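Local coordinates for protein 2-Keto-3-deoxy-(6-phospho-)gluconate aldolase (Thermoproteus tenax, PDB 2R91) that is an aldolase of the dihydrodipicolinate synthetase family, a closed parallel beta/alpha (TIM) barrel whose chains associate in an assembly of four, at residues V138-A143 with K166-Q171. Sequence-based numbering, arbitrary orientation.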
loop_
_atom_site.group_PDB
_atom_site.type_symbol
_atom_site.label_atom_id
_atom_site.label_comp_id
_atom_site.label_asym_id
_atom_site.label_seq_id
_atom_site.Cartn_x
_atom_site.Cartn_y
_atom_site.Cartn_z
ATOM N N VAL A 138 4.464 4.929 14.271
ATOM C CA VAL A 138 5.249 4.671 15.466
ATOM C C VAL A 138 4.457 3.651 16.292
ATOM O O VAL A 138 3.526 4.022 17.032
ATOM C CB VAL A 138 5.528 5.963 16.251
ATOM C CG1 VAL A 138 6.288 5.657 17.547
ATOM C CG2 VAL A 138 6.370 6.934 15.356
ATOM N N ASP A 139 4.787 2.365 16.109
ATOM C CA ASP A 139 3.954 1.281 16.675
ATOM C C ASP A 139 4.242 1.108 18.173
ATOM O O ASP A 139 5.063 1.842 18.737
ATOM C CB ASP A 139 4.042 -0.036 15.842
ATOM C CG ASP A 139 5.404 -0.754 15.943
ATOM O OD1 ASP A 139 6.280 -0.315 16.699
ATOM O OD2 ASP A 139 5.581 -1.784 15.250
ATOM N N ALA A 140 3.550 0.170 18.830
ATOM C CA ALA A 140 3.695 0.021 20.281
ATOM C C ALA A 140 5.149 -0.214 20.721
ATOM O O ALA A 140 5.634 0.387 21.693
ATOM C CB ALA A 140 2.778 -1.124 20.792
ATOM N N ARG A 141 5.840 -1.091 20.011
ATOM C CA ARG A 141 7.224 -1.406 20.348
ATOM C C ARG A 141 8.157 -0.170 20.220
ATOM O O ARG A 141 8.944 0.135 21.120
ATOM C CB ARG A 141 7.665 -2.540 19.435
ATOM C CG ARG A 141 9.060 -3.052 19.625
ATOM C CD ARG A 141 9.145 -4.470 19.046
ATOM N NE ARG A 141 10.330 -4.613 18.222
ATOM C CZ ARG A 141 10.318 -4.759 16.896
ATOM N NH1 ARG A 141 9.153 -4.808 16.232
ATOM N NH2 ARG A 141 11.479 -4.876 16.232
ATOM N N ALA A 142 8.045 0.535 19.100
ATOM C CA ALA A 142 8.771 1.797 18.876
ATOM C C ALA A 142 8.422 2.840 19.940
ATOM O O ALA A 142 9.298 3.531 20.450
ATOM C CB ALA A 142 8.449 2.327 17.502
ATOM N N ALA A 143 7.144 2.945 20.287
ATOM C CA ALA A 143 6.697 3.873 21.318
ATOM C C ALA A 143 7.331 3.573 22.697
ATOM O O ALA A 143 7.765 4.497 23.431
ATOM C CB ALA A 143 5.175 3.866 21.401
ATOM N N LYS A 166 -1.416 -0.710 24.824
ATOM C CA LYS A 166 -1.774 -1.102 26.178
ATOM C C LYS A 166 -0.907 -2.281 26.643
ATOM O O LYS A 166 -0.567 -2.399 27.800
ATOM C CB LYS A 166 -3.250 -1.498 26.186
ATOM C CG LYS A 166 -3.955 -1.259 27.460
ATOM C CD LYS A 166 -4.816 -0.015 27.319
ATOM C CE LYS A 166 -4.805 0.766 28.636
ATOM N NZ LYS A 166 -5.697 0.083 29.541
ATOM N N ARG A 167 -0.539 -3.148 25.714
ATOM C CA ARG A 167 0.304 -4.294 26.027
ATOM C C ARG A 167 1.735 -3.873 26.345
ATOM O O ARG A 167 2.324 -4.331 27.340
ATOM C CB ARG A 167 0.267 -5.284 24.865
ATOM C CG ARG A 167 1.083 -6.555 25.051
ATOM C CD ARG A 167 1.028 -7.351 23.754
ATOM N NE ARG A 167 2.290 -8.037 23.519
ATOM C CZ ARG A 167 2.779 -8.332 22.327
ATOM N NH1 ARG A 167 2.147 -7.973 21.203
ATOM N NH2 ARG A 167 3.914 -8.994 22.274
ATOM N N TYR A 168 2.308 -3.004 25.511
ATOM C CA TYR A 168 3.704 -2.571 25.696
ATOM C C TYR A 168 3.869 -1.451 26.696
ATOM O O TYR A 168 4.953 -1.286 27.268
ATOM C CB TYR A 168 4.335 -2.127 24.364
ATOM C CG TYR A 168 4.822 -3.259 23.477
ATOM C CD1 TYR A 168 3.937 -3.996 22.714
ATOM C CD2 TYR A 168 6.167 -3.583 23.408
ATOM C CE1 TYR A 168 4.366 -5.021 21.903
ATOM C CE2 TYR A 168 6.615 -4.608 22.595
ATOM C CZ TYR A 168 5.700 -5.331 21.849
ATOM O OH TYR A 168 6.132 -6.344 21.022
ATOM N N LEU A 169 2.819 -0.663 26.889
ATOM C CA LEU A 169 2.860 0.441 27.859
ATOM C C LEU A 169 1.670 0.356 28.796
ATOM O O LEU A 169 0.714 1.122 28.661
ATOM C CB LEU A 169 2.877 1.807 27.149
ATOM C CG LEU A 169 3.987 1.999 26.118
ATOM C CD1 LEU A 169 3.824 3.280 25.318
ATOM C CD2 LEU A 169 5.286 2.015 26.837
ATOM N N PRO A 170 1.723 -0.583 29.767
ATOM C CA PRO A 170 0.546 -0.846 30.605
ATOM C C PRO A 170 0.089 0.350 31.436
ATOM O O PRO A 170 -1.050 0.372 31.883
ATOM C CB PRO A 170 0.997 -2.019 31.520
ATOM C CG PRO A 170 2.206 -2.577 30.910
ATOM C CD PRO A 170 2.860 -1.454 30.114
ATOM N N GLN A 171 0.971 1.325 31.642
ATOM C CA GLN A 171 0.631 2.526 32.407
ATOM C C GLN A 171 0.150 3.720 31.562
ATOM O O GLN A 171 -0.371 4.705 32.106
ATOM C CB GLN A 171 1.822 2.951 33.268
ATOM C CG GLN A 171 2.184 1.935 34.364
ATOM C CD GLN A 171 0.972 1.542 35.206
ATOM O OE1 GLN A 171 0.251 2.411 35.740
ATOM N NE2 GLN A 171 0.730 0.225 35.325
#
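The ring of Tyr-168, in the last turn of helix 159-168, lies flat against the first turn of helix 140-146. One face takes Arg-141 CA, 3.8 Å above the ring plane and displaced toward the rim, with Ala-140 C over the same face. At the CD1 corner the methyl of Ala-140 closes in, CB to Tyr-168 CD1 3.6 Å, while on the CE2 side Arg-141 CB stands 3.9 Å from Tyr-168 CE2. The first torsion of Tyr-168 places CG beside the backbone N and anti to the carbonyl carbon, so that the ring extends toward the other helix. Arg-141 runs alongside the ring, pointing the same way; CG is anti to the backbone N (chi1 -179°), which keeps the aliphatic stem near CE2 and OH, and the guanidinium plane is turned 43° from the ring. One residue on, where the chain leaves helical geometry, Leu-169 brings CD1 within 4.2 Å of Ala-143 CB. Tyr-168 CE1 lies 3.7 Å above the plane of the Arg-167 guanidinium and over the centre of that group. Glu-232 of the second subunit pairs with both residues: OE2 hydrogen-bonds to Tyr-168 OH and OE1 forms a salt bridge with Arg-167 NH2. On the opposing helix, Asp-139 is the N-cap: its OD1 accepts from Ala-142 N at 3.1 Å, nearly straight at 172°, fixing the turn against which the ring lies. Val-138 O, just ahead of helix 140-146, is hydrogen-bonded to Tyr-165 OH of helix 159-168. No hydrogen bond joins the two segments, so their contact is apolar and rests on shape, while the hydroxyl of Tyr-168 engages the second subunit.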